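Long-range contacts in coelenterazine-binding protein ca-bound apo form (Renilla muelleri, PDB 2HQ8), which probably binds the luciferin coelenterazine and lets it react with luciferase and oxygen only when calcium is bound: residues 62-67 against 105-110; 99-104 against 159-164; 116-121 against 152-157; 141-146 against 177-182. All blocks are in the same frame, centred on the assembly; numbering follows the deposited sequence.

Interaction 1 (62-67 against 105-110)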
loop_
_atom_site.group_PDB
_atom_site.type_symbol
_atom_site.label_atom_id
_atom_site.label_comp_id
_atom_site.label_asym_id
_atom_site.label_seq_id
_atom_site.Cartn_x
_atom_site.Cartn_y
_atom_site.Cartn_z
ATOM N N LEU A 62 7.134 0.946 -11.432
ATOM C CA LEU A 62 8.234 0.043 -11.780
ATOM C C LEU A 62 9.505 0.453 -11.051
ATOM O O LEU A 62 10.297 -0.410 -10.694
ATOM C CB LEU A 62 8.465 -0.008 -13.294
ATOM C CG LEU A 62 7.373 -0.750 -14.075
ATOM C CD1 LEU A 62 7.632 -0.583 -15.570
ATOM C CD2 LEU A 62 7.210 -2.219 -13.668
ATOM N N ARG A 63 9.679 1.763 -10.833
ATOM C CA ARG A 63 10.824 2.250 -10.050
ATOM C C ARG A 63 10.762 1.733 -8.623
ATOM O O ARG A 63 11.784 1.337 -8.052
ATOM C CB ARG A 63 10.923 3.784 -10.107
ATOM C CG ARG A 63 12.142 4.356 -9.436
ATOM C CD ARG A 63 13.164 4.770 -10.474
ATOM N NE ARG A 63 12.896 6.105 -11.012
ATOM C CZ ARG A 63 13.248 7.245 -10.417
ATOM N NH1 ARG A 63 13.869 7.242 -9.238
ATOM N NH2 ARG A 63 12.961 8.398 -10.999
ATOM N N VAL A 64 9.564 1.707 -8.041
ATOM C CA VAL A 64 9.371 1.136 -6.723
ATOM C C VAL A 64 9.715 -0.359 -6.757
ATOM O O VAL A 64 10.447 -0.855 -5.896
ATOM C CB VAL A 64 7.928 1.349 -6.230
ATOM C CG1 VAL A 64 7.688 0.615 -4.896
ATOM C CG2 VAL A 64 7.658 2.839 -6.093
ATOM N N ALA A 65 9.226 -1.057 -7.781
ATOM C CA ALA A 65 9.601 -2.478 -7.937
ATOM C C ALA A 65 11.120 -2.629 -7.943
ATOM O O ALA A 65 11.674 -3.466 -7.232
ATOM C CB ALA A 65 8.995 -3.063 -9.180
ATOM N N ASP A 66 11.793 -1.796 -8.728
ATOM C CA ASP A 66 13.273 -1.777 -8.744
ATOM C C ASP A 66 13.884 -1.498 -7.371
ATOM O O ASP A 66 14.806 -2.168 -6.958
ATOM C CB ASP A 66 13.779 -0.764 -9.760
ATOM C CG ASP A 66 13.514 -1.191 -11.220
ATOM O OD1 ASP A 66 13.064 -2.330 -11.469
ATOM O OD2 ASP A 66 13.736 -0.354 -12.111
ATOM N N GLN A 67 13.346 -0.536 -6.632
ATOM C CA GLN A 67 13.896 -0.226 -5.305
ATOM C C GLN A 67 13.736 -1.427 -4.365
ATOM O O GLN A 67 14.602 -1.698 -3.503
ATOM C CB GLN A 67 13.167 0.985 -4.718
ATOM C CG GLN A 67 13.599 2.318 -5.323
ATOM C CD GLN A 67 12.774 3.479 -4.759
ATOM O OE1 GLN A 67 11.584 3.573 -5.004
ATOM N NE2 GLN A 67 13.428 4.366 -4.017
ATOM N N LEU A 105 6.752 6.397 2.076
ATOM C CA LEU A 105 6.153 7.574 1.445
ATOM C C LEU A 105 6.385 7.595 -0.085
ATOM O O LEU A 105 5.732 8.333 -0.834
ATOM C CB LEU A 105 6.648 8.858 2.129
ATOM C CG LEU A 105 6.490 8.863 3.663
ATOM N N ILE A 106 7.296 6.755 -0.553
ATOM C CA ILE A 106 7.401 6.542 -1.984
ATOM C C ILE A 106 6.057 6.026 -2.535
ATOM O O ILE A 106 5.678 6.375 -3.664
ATOM C CB ILE A 106 8.557 5.631 -2.373
ATOM C CG1 ILE A 106 9.860 6.221 -1.841
ATOM C CG2 ILE A 106 8.647 5.578 -3.887
ATOM C CD1 ILE A 106 10.850 5.197 -1.337
ATOM N N MET A 107 5.309 5.263 -1.732
ATOM C CA MET A 107 3.992 4.793 -2.197
ATOM C C MET A 107 2.973 5.929 -2.256
ATOM O O MET A 107 2.109 5.945 -3.134
ATOM C CB MET A 107 3.455 3.639 -1.340
ATOM C CG MET A 107 4.501 2.553 -0.966
ATOM S SD MET A 107 5.288 1.780 -2.410
ATOM C CE MET A 107 3.890 1.662 -3.557
ATOM N N TYR A 108 3.052 6.864 -1.299
ATOM C CA TYR A 108 2.210 8.058 -1.311
ATOM C C TYR A 108 2.356 8.792 -2.640
ATOM O O TYR A 108 1.385 9.124 -3.280
ATOM C CB TYR A 108 2.630 8.994 -0.151
ATOM C CG TYR A 108 1.800 10.266 -0.003
ATOM C CD1 TYR A 108 0.648 10.272 0.789
ATOM C CD2 TYR A 108 2.181 11.476 -0.629
ATOM C CE1 TYR A 108 -0.102 11.420 0.973
ATOM C CE2 TYR A 108 1.403 12.619 -0.467
ATOM C CZ TYR A 108 0.284 12.580 0.336
ATOM O OH TYR A 108 -0.474 13.704 0.491
ATOM N N ASP A 109 3.611 9.028 -3.035
ATOM C CA ASP A 109 3.922 9.768 -4.238
ATOM C C ASP A 109 3.386 9.040 -5.473
ATOM O O ASP A 109 2.799 9.672 -6.350
ATOM C CB ASP A 109 5.435 9.993 -4.331
ATOM C CG ASP A 109 5.926 11.007 -3.310
ATOM O OD1 ASP A 109 5.150 11.939 -2.955
ATOM O OD2 ASP A 109 7.083 10.838 -2.870
ATOM N N CYS A 110 3.515 7.722 -5.502
ATOM C CA CYS A 110 2.924 6.918 -6.602
ATOM C C CYS A 110 1.434 7.126 -6.791
ATOM O O CYS A 110 0.969 7.210 -7.917
ATOM C CB CYS A 110 3.176 5.439 -6.425
ATOM S SG CYS A 110 4.893 5.038 -6.656
#

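Interaction 2 (99-104 against 159-164). With CA (calcium ion), chain C.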
loop_
_atom_site.group_PDB
_atom_site.type_symbol
_atom_site.label_atom_id
_atom_site.label_comp_id
_atom_site.label_asym_id
_atom_site.label_seq_id
_atom_site.Cartn_x
_atom_site.Cartn_y
_atom_site.Cartn_z
ATOM N N MET A 99 13.003 5.099 9.591
ATOM C CA MET A 99 13.455 5.044 8.206
ATOM C C MET A 99 12.476 4.241 7.362
ATOM O O MET A 99 12.230 4.604 6.219
ATOM C CB MET A 99 14.842 4.416 8.113
ATOM C CG MET A 99 15.902 5.170 8.931
ATOM S SD MET A 99 17.592 4.494 8.882
ATOM C CE MET A 99 17.360 2.729 9.132
ATOM N N ALA A 100 11.960 3.144 7.910
ATOM C CA ALA A 100 10.968 2.312 7.194
ATOM C C ALA A 100 9.712 3.134 6.858
ATOM O O ALA A 100 9.102 2.962 5.790
ATOM C CB ALA A 100 10.608 1.057 8.006
ATOM N N VAL A 101 9.337 4.027 7.774
ATOM C CA VAL A 101 8.146 4.874 7.608
ATOM C C VAL A 101 8.383 5.956 6.523
ATOM O O VAL A 101 7.543 6.176 5.638
ATOM C CB VAL A 101 7.675 5.481 8.957
ATOM C CG1 VAL A 101 6.561 6.544 8.722
ATOM C CG2 VAL A 101 7.151 4.363 9.908
ATOM N N ILE A 102 9.529 6.639 6.590
ATOM C CA ILE A 102 9.893 7.594 5.540
ATOM C C ILE A 102 9.900 6.919 4.176
ATOM O O ILE A 102 9.355 7.464 3.220
ATOM C CB ILE A 102 11.316 8.222 5.767
ATOM C CG1 ILE A 102 11.332 9.089 7.032
ATOM C CG2 ILE A 102 11.782 8.986 4.505
ATOM C CD1 ILE A 102 10.327 10.158 7.110
ATOM N N GLN A 103 10.515 5.747 4.109
ATOM C CA GLN A 103 10.642 4.967 2.887
ATOM C C GLN A 103 9.261 4.666 2.290
ATOM O O GLN A 103 9.078 4.775 1.085
ATOM C CB GLN A 103 11.426 3.677 3.160
ATOM C CG GLN A 103 11.417 2.660 2.023
ATOM N N SER A 104 8.291 4.321 3.133
ATOM C CA SER A 104 6.915 4.027 2.675
ATOM C C SER A 104 6.247 5.183 1.904
ATOM O O SER A 104 5.257 4.968 1.158
ATOM C CB SER A 104 6.035 3.688 3.881
ATOM O OG SER A 104 5.706 4.889 4.559
ATOM N N GLU A 159 -0.978 12.512 7.507
ATOM C CA GLU A 159 -2.028 11.503 7.701
ATOM C C GLU A 159 -1.610 10.112 7.187
ATOM O O GLU A 159 -1.804 9.069 7.868
ATOM C CB GLU A 159 -3.295 11.999 6.977
ATOM C CG GLU A 159 -3.887 13.214 7.721
ATOM C CD GLU A 159 -5.096 13.793 7.051
ATOM O OE1 GLU A 159 -5.226 13.597 5.822
ATOM O OE2 GLU A 159 -5.905 14.458 7.763
ATOM N N PHE A 160 -1.052 10.095 5.982
ATOM C CA PHE A 160 -0.541 8.849 5.422
ATOM C C PHE A 160 0.541 8.262 6.301
ATOM O O PHE A 160 0.525 7.074 6.560
ATOM C CB PHE A 160 0.005 9.072 4.025
ATOM C CG PHE A 160 0.350 7.802 3.280
ATOM C CD1 PHE A 160 -0.642 7.118 2.569
ATOM C CD2 PHE A 160 1.674 7.333 3.238
ATOM C CE1 PHE A 160 -0.330 5.954 1.823
ATOM C CE2 PHE A 160 2.003 6.172 2.506
ATOM C CZ PHE A 160 0.996 5.483 1.806
ATOM N N LEU A 161 1.460 9.111 6.776
ATOM C CA LEU A 161 2.622 8.647 7.560
ATOM C C LEU A 161 2.229 8.013 8.893
ATOM O O LEU A 161 2.698 6.926 9.226
ATOM C CB LEU A 161 3.636 9.812 7.742
ATOM C CG LEU A 161 4.959 9.650 8.492
ATOM C CD1 LEU A 161 5.886 10.828 8.161
ATOM C CD2 LEU A 161 4.760 9.587 9.965
ATOM N N VAL A 162 1.359 8.668 9.655
ATOM C CA VAL A 162 0.951 8.089 10.913
ATOM C C VAL A 162 0.177 6.771 10.691
ATOM O O VAL A 162 0.321 5.835 11.470
ATOM C CB VAL A 162 0.167 9.072 11.833
ATOM C CG1 VAL A 162 1.036 10.330 12.131
ATOM C CG2 VAL A 162 -1.197 9.447 11.202
ATOM N N THR A 163 -0.584 6.716 9.604
ATOM C CA THR A 163 -1.305 5.488 9.241
ATOM C C THR A 163 -0.324 4.334 8.909
ATOM O O THR A 163 -0.507 3.190 9.394
ATOM C CB THR A 163 -2.347 5.775 8.101
ATOM O OG1 THR A 163 -3.265 6.771 8.573
ATOM C CG2 THR A 163 -3.152 4.514 7.812
ATOM N N VAL A 164 0.676 4.652 8.092
ATOM C CA VAL A 164 1.753 3.713 7.705
ATOM C C VAL A 164 2.462 3.190 8.941
ATOM O O VAL A 164 2.763 1.995 9.054
ATOM C CB VAL A 164 2.844 4.407 6.829
ATOM C CG1 VAL A 164 4.138 3.613 6.862
ATOM C CG2 VAL A 164 2.371 4.564 5.421
HETATM CA CA CA C . -6.925 15.464 5.568
HETATM O O HOH W 1 -5.015 16.882 5.330
#

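Interaction 3 (116-121 against 152-157). With CA (calcium ion), chain E; CA (calcium ion), chain C.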
loop_
_atom_site.group_PDB
_atom_site.type_symbol
_atom_site.label_atom_id
_atom_site.label_comp_id
_atom_site.label_asym_id
_atom_site.label_seq_id
_atom_site.Cartn_x
_atom_site.Cartn_y
_atom_site.Cartn_z
ATOM N N ASP A 116 0.064 17.044 -7.103
ATOM C CA ASP A 116 -0.227 18.276 -6.374
ATOM C C ASP A 116 0.258 18.184 -4.912
ATOM O O ASP A 116 0.169 19.156 -4.161
ATOM C CB ASP A 116 -1.716 18.630 -6.511
ATOM C CG ASP A 116 -2.602 17.789 -5.635
ATOM O OD1 ASP A 116 -2.166 16.693 -5.195
ATOM O OD2 ASP A 116 -3.737 18.240 -5.368
ATOM N N GLY A 117 0.794 17.012 -4.538
ATOM C CA GLY A 117 1.385 16.742 -3.214
ATOM C C GLY A 117 0.409 16.215 -2.174
ATOM O O GLY A 117 0.769 16.045 -0.999
ATOM N N TYR A 118 -0.825 15.984 -2.606
ATOM C CA TYR A 118 -1.903 15.469 -1.755
ATOM C C TYR A 118 -2.503 14.239 -2.427
ATOM O O TYR A 118 -2.475 14.128 -3.656
ATOM C CB TYR A 118 -3.009 16.504 -1.599
ATOM C CG TYR A 118 -2.507 17.725 -0.872
ATOM C CD1 TYR A 118 -2.279 17.686 0.504
ATOM C CD2 TYR A 118 -2.223 18.891 -1.569
ATOM C CE1 TYR A 118 -1.794 18.810 1.184
ATOM C CE2 TYR A 118 -1.749 20.019 -0.906
ATOM C CZ TYR A 118 -1.533 19.963 0.454
ATOM O OH TYR A 118 -1.060 21.088 1.090
ATOM N N VAL A 119 -3.066 13.364 -1.618
ATOM C CA VAL A 119 -3.817 12.206 -2.151
ATOM C C VAL A 119 -5.309 12.496 -2.021
ATOM O O VAL A 119 -5.843 12.607 -0.904
ATOM C CB VAL A 119 -3.398 10.875 -1.458
ATOM C CG1 VAL A 119 -4.427 9.758 -1.731
ATOM C CG2 VAL A 119 -2.025 10.478 -1.925
ATOM N N SER A 120 -5.956 12.672 -3.174
ATOM C CA SER A 120 -7.384 12.956 -3.273
ATOM C C SER A 120 -8.252 11.712 -3.081
ATOM O O SER A 120 -7.760 10.548 -3.023
ATOM C CB SER A 120 -7.713 13.587 -4.639
ATOM O OG SER A 120 -7.583 12.612 -5.667
ATOM N N LEU A 121 -9.558 11.927 -3.001
ATOM C CA LEU A 121 -10.465 10.778 -2.960
ATOM C C LEU A 121 -10.383 9.930 -4.259
ATOM O O LEU A 121 -10.155 8.723 -4.140
ATOM C CB LEU A 121 -11.906 11.169 -2.632
ATOM C CG LEU A 121 -12.959 10.064 -2.713
ATOM C CD1 LEU A 121 -12.667 8.811 -1.831
ATOM C CD2 LEU A 121 -14.282 10.711 -2.310
ATOM N N ASN A 152 -10.767 17.012 5.839
ATOM C CA ASN A 152 -10.721 18.151 4.912
ATOM C C ASN A 152 -10.878 17.726 3.435
ATOM O O ASN A 152 -10.755 18.534 2.524
ATOM C CB ASN A 152 -9.480 19.047 5.145
ATOM C CG ASN A 152 -8.192 18.411 4.632
ATOM O OD1 ASN A 152 -8.142 17.210 4.369
ATOM N ND2 ASN A 152 -7.183 19.224 4.431
ATOM N N GLY A 153 -11.164 16.442 3.209
ATOM C CA GLY A 153 -11.304 15.928 1.819
ATOM C C GLY A 153 -10.020 15.541 1.089
ATOM O O GLY A 153 -10.056 15.235 -0.108
ATOM N N GLN A 154 -8.872 15.595 1.763
ATOM C CA GLN A 154 -7.630 15.053 1.192
ATOM C C GLN A 154 -6.807 14.309 2.232
ATOM O O GLN A 154 -6.881 14.602 3.420
ATOM C CB GLN A 154 -6.756 16.104 0.468
ATOM C CG GLN A 154 -6.968 17.503 0.855
ATOM C CD GLN A 154 -6.042 18.492 0.145
ATOM O OE1 GLN A 154 -5.897 18.507 -1.104
ATOM N NE2 GLN A 154 -5.453 19.355 0.935
ATOM N N ILE A 155 -6.027 13.336 1.779
ATOM C CA ILE A 155 -5.081 12.660 2.670
ATOM C C ILE A 155 -3.744 13.378 2.458
ATOM O O ILE A 155 -3.219 13.400 1.358
ATOM C CB ILE A 155 -4.940 11.143 2.356
ATOM C CG1 ILE A 155 -6.293 10.406 2.549
ATOM C CG2 ILE A 155 -3.795 10.532 3.208
ATOM C CD1 ILE A 155 -6.352 8.961 1.906
ATOM N N SER A 156 -3.253 14.045 3.494
ATOM C CA SER A 156 -1.940 14.678 3.412
ATOM C C SER A 156 -0.836 13.679 3.806
ATOM O O SER A 156 -1.109 12.621 4.359
ATOM C CB SER A 156 -1.896 15.895 4.343
ATOM O OG SER A 156 -2.419 15.551 5.604
ATOM N N ARG A 157 0.411 14.049 3.571
ATOM C CA ARG A 157 1.535 13.178 3.883
ATOM C C ARG A 157 1.599 12.817 5.374
ATOM O O ARG A 157 1.905 11.678 5.697
ATOM C CB ARG A 157 2.836 13.817 3.370
ATOM C CG ARG A 157 3.948 12.874 3.051
ATOM C CD ARG A 157 5.211 13.696 2.648
ATOM N NE ARG A 157 4.937 14.544 1.490
ATOM C CZ ARG A 157 5.103 14.161 0.219
ATOM N NH1 ARG A 157 5.553 12.933 -0.069
ATOM N NH2 ARG A 157 4.832 15.021 -0.771
HETATM CA CA CA E . -2.970 14.429 -5.841
HETATM CA CA CA C . -6.925 15.464 5.568
HETATM O O HOH W 2 -5.355 15.703 -5.786
HETATM O O HOH W 3 0.616 16.452 1.973
HETATM O O HOH W 1 -5.015 16.882 5.330
#

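Interaction 4 (141-146 against 177-182)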
loop_
_atom_site.group_PDB
_atom_site.type_symbol
_atom_site.label_atom_id
_atom_site.label_comp_id
_atom_site.label_asym_id
_atom_site.label_seq_id
_atom_site.Cartn_x
_atom_site.Cartn_y
_atom_site.Cartn_z
ATOM N N ILE A 141 -14.572 4.619 0.028
ATOM C CA ILE A 141 -14.831 5.956 0.601
ATOM C C ILE A 141 -14.651 5.903 2.112
ATOM O O ILE A 141 -14.024 6.796 2.719
ATOM C CB ILE A 141 -16.228 6.466 0.221
ATOM C CG1 ILE A 141 -16.250 6.847 -1.272
ATOM C CG2 ILE A 141 -16.620 7.653 1.121
ATOM C CD1 ILE A 141 -17.688 6.712 -1.895
ATOM N N THR A 142 -15.123 4.819 2.708
ATOM C CA THR A 142 -14.940 4.609 4.158
ATOM C C THR A 142 -13.457 4.567 4.545
ATOM O O THR A 142 -13.044 5.195 5.547
ATOM C CB THR A 142 -15.683 3.349 4.636
ATOM O OG1 THR A 142 -17.094 3.552 4.444
ATOM C CG2 THR A 142 -15.358 3.082 6.137
ATOM N N CYS A 143 -12.658 3.869 3.719
ATOM C CA CYS A 143 -11.208 3.779 3.917
ATOM C C CYS A 143 -10.562 5.149 3.793
ATOM O O CYS A 143 -9.694 5.513 4.590
ATOM C CB CYS A 143 -10.563 2.805 2.914
ATOM S SG CYS A 143 -11.015 1.098 3.219
ATOM N N PHE A 144 -10.958 5.898 2.772
ATOM C CA PHE A 144 -10.449 7.238 2.595
ATOM C C PHE A 144 -10.777 8.097 3.818
ATOM O O PHE A 144 -9.900 8.795 4.350
ATOM C CB PHE A 144 -11.066 7.880 1.331
ATOM C CG PHE A 144 -10.664 9.310 1.129
ATOM C CD1 PHE A 144 -9.468 9.626 0.473
ATOM C CD2 PHE A 144 -11.489 10.346 1.581
ATOM C CE1 PHE A 144 -9.083 10.938 0.277
ATOM C CE2 PHE A 144 -11.110 11.681 1.401
ATOM C CZ PHE A 144 -9.905 11.984 0.744
ATOM N N ASN A 145 -12.027 8.027 4.292
ATOM C CA ASN A 145 -12.416 8.874 5.428
ATOM C C ASN A 145 -11.605 8.521 6.681
ATOM O O ASN A 145 -11.295 9.390 7.502
ATOM C CB ASN A 145 -13.906 8.771 5.692
ATOM C CG ASN A 145 -14.722 9.421 4.596
ATOM O OD1 ASN A 145 -14.227 10.281 3.860
ATOM N ND2 ASN A 145 -15.980 9.019 4.493
ATOM N N THR A 146 -11.210 7.255 6.791
ATOM C CA THR A 146 -10.393 6.826 7.926
ATOM C C THR A 146 -8.996 7.483 7.931
ATOM O O THR A 146 -8.497 7.936 8.981
ATOM C CB THR A 146 -10.331 5.271 8.043
ATOM O OG1 THR A 146 -11.649 4.770 8.301
ATOM C CG2 THR A 146 -9.444 4.868 9.199
ATOM N N ALA A 177 -5.461 0.471 10.388
ATOM C CA ALA A 177 -4.864 -0.654 9.684
ATOM C C ALA A 177 -5.847 -1.313 8.685
ATOM O O ALA A 177 -5.412 -1.826 7.685
ATOM C CB ALA A 177 -4.264 -1.670 10.684
ATOM N N ASN A 178 -7.150 -1.235 8.968
ATOM C CA ASN A 178 -8.212 -1.805 8.135
ATOM C C ASN A 178 -8.482 -0.978 6.912
ATOM O O ASN A 178 -8.956 -1.498 5.905
ATOM C CB ASN A 178 -9.509 -1.890 8.920
ATOM C CG ASN A 178 -9.795 -3.265 9.382
ATOM O OD1 ASN A 178 -10.322 -4.092 8.617
ATOM N ND2 ASN A 178 -9.437 -3.555 10.645
ATOM N N ALA A 179 -8.203 0.322 7.004
ATOM C CA ALA A 179 -8.509 1.246 5.915
ATOM C C ALA A 179 -7.354 1.284 4.939
ATOM O O ALA A 179 -7.487 1.655 3.751
ATOM C CB ALA A 179 -8.788 2.639 6.484
ATOM N N PHE A 180 -6.208 0.849 5.432
ATOM C CA PHE A 180 -4.991 1.073 4.700
ATOM C C PHE A 180 -5.062 0.398 3.333
ATOM O O PHE A 180 -4.786 1.060 2.339
ATOM C CB PHE A 180 -3.744 0.651 5.502
ATOM C CG PHE A 180 -2.455 1.300 5.008
ATOM C CD1 PHE A 180 -2.322 2.687 4.977
ATOM C CD2 PHE A 180 -1.379 0.523 4.599
ATOM C CE1 PHE A 180 -1.162 3.307 4.544
ATOM C CE2 PHE A 180 -0.185 1.125 4.156
ATOM C CZ PHE A 180 -0.086 2.526 4.123
ATOM N N TYR A 181 -5.464 -0.887 3.311
ATOM C CA TYR A 181 -5.512 -1.733 2.092
ATOM C C TYR A 181 -6.839 -2.037 1.392
ATOM O O TYR A 181 -6.788 -2.548 0.280
ATOM C CB TYR A 181 -4.689 -3.042 2.216
ATOM C CG TYR A 181 -3.245 -2.746 1.966
ATOM C CD1 TYR A 181 -2.313 -2.810 3.005
ATOM C CD2 TYR A 181 -2.812 -2.320 0.716
ATOM C CE1 TYR A 181 -0.985 -2.496 2.794
ATOM C CE2 TYR A 181 -1.472 -1.988 0.496
ATOM C CZ TYR A 181 -0.576 -2.076 1.551
ATOM O OH TYR A 181 0.748 -1.751 1.383
ATOM N N GLY A 182 -8.005 -1.853 2.015
ATOM C CA GLY A 182 -8.206 -1.990 3.423
ATOM C C GLY A 182 -9.195 -3.129 3.622
ATOM O O GLY A 182 -10.037 -3.371 2.766
#

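Interaction 1 (62-67 against 105-110)
I106 and V64 open the contact between residues 62-67 and 105-110, and V64 then meets two further side chains along the second helix. The two helical segments run nearly antiparallel, 165° between their directions, with axes 10.9 Å apart, a separation that the side chains have to span. I106 reaches V64 with its shorter branch, CG2 lying 3.7 Å from V64 CG2 as the two side chains run alongside with reversed directions. The same methyl meets Q67, whose OE1 is 3.7 Å from I106 CG2; I106 CD1 touches the other end of that amide, 3.8 Å from Q67 NE2. The aliphatic group thus serves both the buried valine and an exposed glutamine at the border. M107 departs to one side, but bends at its second and third torsions, which brings SD within 3.6 Å of V64 CG1. C110, one turn beyond I106, points its sulfur at the other valine branch, SG to V64 CG2 being 3.6 Å. The fork is set by the valine torsion, CG1 anti to the backbone N (chi1 174°), which gives one methyl to the methionine and the other to the cysteine and isoleucine. With an alanine at V64, both methyls would be gone, and the two sulfurs and I106 CG2 would probably lose their shared apolar neighbour. V64 also touches Y36 on helix 33-46. The contact joins a helix of the second EF-hand to the entering helix of the third, and so belongs to the seam between the N-terminal and C-terminal EF-hand pairs of a four-EF-hand protein.

Interaction 2 (99-104 against 159-164)
E159 O, at the start of the turn whose F160, L161 and V164 meet V101 and S104, is gripped twice: T163 OG1 donates to it at 2.8 Å and T163 N at 3.2 Å, from opposite faces of the carbonyl plane. The hydroxyl is tilted 27° from that plane, and its hydrogen is thereby spent inside its own helix. Across the contact the meeting is largely apolar. V101 and L161 lie roughly perpendicular, and V101 CG1 rests 3.5 Å from L161 CG; turned anti to the backbone N (chi1 171°), the same methyl also approaches V164 CG1, at 4.2 Å. S104, modelled in two conformations, lies against both methyls of V164, though the exact fit of its hydroxyl is doubtful. F160 presents an edge: its CE2 is 3.7 Å from S104 O, which lies near the ring plane. The two helical segments cross at 132°, and F169, a further turn along helix 157-169, also covers V101. At the other end of this segment E159 clasps a calcium ion with both carboxylate oxygens, OE1 at 2.5 Å and OE2 at 2.6 Å, in company with D148, N150, N152, Q154 and a water; S156 N donates to E159 OE1. One short piece of helix therefore carries an ionic end on the metal and a hydrocarbon face on helix 94-111, so that a shift of E159 on losing calcium could plausibly be passed to the packed valines.

Interaction 3 (116-121 against 152-157)
V119 and I155 are joined by two hydrogen bonds, V119 N to I155 O at 3.0 Å and I155 N to V119 O at 2.8 Å. Both are nearly straight, and each donor lies in the plane of the carbonyl it meets, as expected of an antiparallel hydrogen-bonded pair. Their side chains lie alongside each other and point the same way, V119 CB being 4.1 Å from I155 CB. Next to this bridge, the amide of Q154 covers one face of the Y118 ring: NE2 sits over the ring centre, 3.6 Å above its plane, and amide and ring are 26° apart. The backbones of these two residues serve metals instead, Y118 O binding one calcium at 2.3 Å and Q154 O the other, also at 2.3 Å. D116 OD1 and N152 OD1 complete matching Asx turns: with CG between the backbone N and the carbonyl carbon, the crowded position (chi1 77° and 74°), each oxygen binds its calcium, at 2.5 Å and 2.4 Å, while accepting the N-H two residues on from above its own plane. Farther out, one water links G117 O to R157 N, and D109 holds the guanidinium of R157. D112, D114, E123 and a water complete the first site; D148, N150, E159 and another water the second. Because each bridging residue directly follows a carbonyl ligand, the two loops are probably coupled: calcium on one side is likely to polarise the peptide that bonds to the other.

Interaction 4 (141-146 against 177-182)
C143 and A179 bring two helix backbones unusually near, their CA atoms 4.2 Å apart where the segment axes, separated by 8.2 Å, cross at -125°. The small side chains of C143 and A179 are consistent with so close an approach. C143 lies over the backbone of residues 177-182: its CB is 3.4 Å from A179 O and its SG 3.6 Å from the same oxygen. In return the methyl of A179 settles against the first helix, its CB 3.6 Å from C143 O. T146, one turn on, meets the same methyl beside that carbonyl, T146 CB standing 3.4 Å from A179 CB, tighter than usual carbon packing, and T146 CG2 3.6 Å from it. The branches of the threonine are divided by its torsion: with CG2 anti to the backbone N and OG1 beside that N (chi1 -63°), the hydroxyl turns back along its own helix and donates to T142 O at 3.1 Å. T146 N reaches the same carbonyl from the opposite face. A glycine in place of T146 would remove the whole side chain, which is likely to leave A179 CB short of an apolar neighbour and T142 O with one donor fewer. L128 of helix 121-131 also touches C143, while the F180 ring packs with those of F167 and F160. The arrangement is a close helix crossing built on small residues, by which the C-terminal helix 175-181 lies against the entering helix of the fourth EF-hand.

Helix 94-111 supplies one side of both interaction 1 and interaction 2, and Y108 on it ties these to the calcium loops: its OH lies 2.9 Å from I155 O and 3.0 Å from G117 O, probable hydrogen bonds to both loops of interaction 3. Interactions 2 and 3 share a calcium ion and one of its waters. F144 carries interaction 3 to interaction 4, with F144 CD1 3.5 Å from I155 CD1, and F180 carries interaction 4 back to interaction 2, where its CZ is 3.4 Å from V164 CG2. Interactions 1 and 4, their centres about 20 Å apart, do not touch; the metal-bearing EF-hand pair connects them.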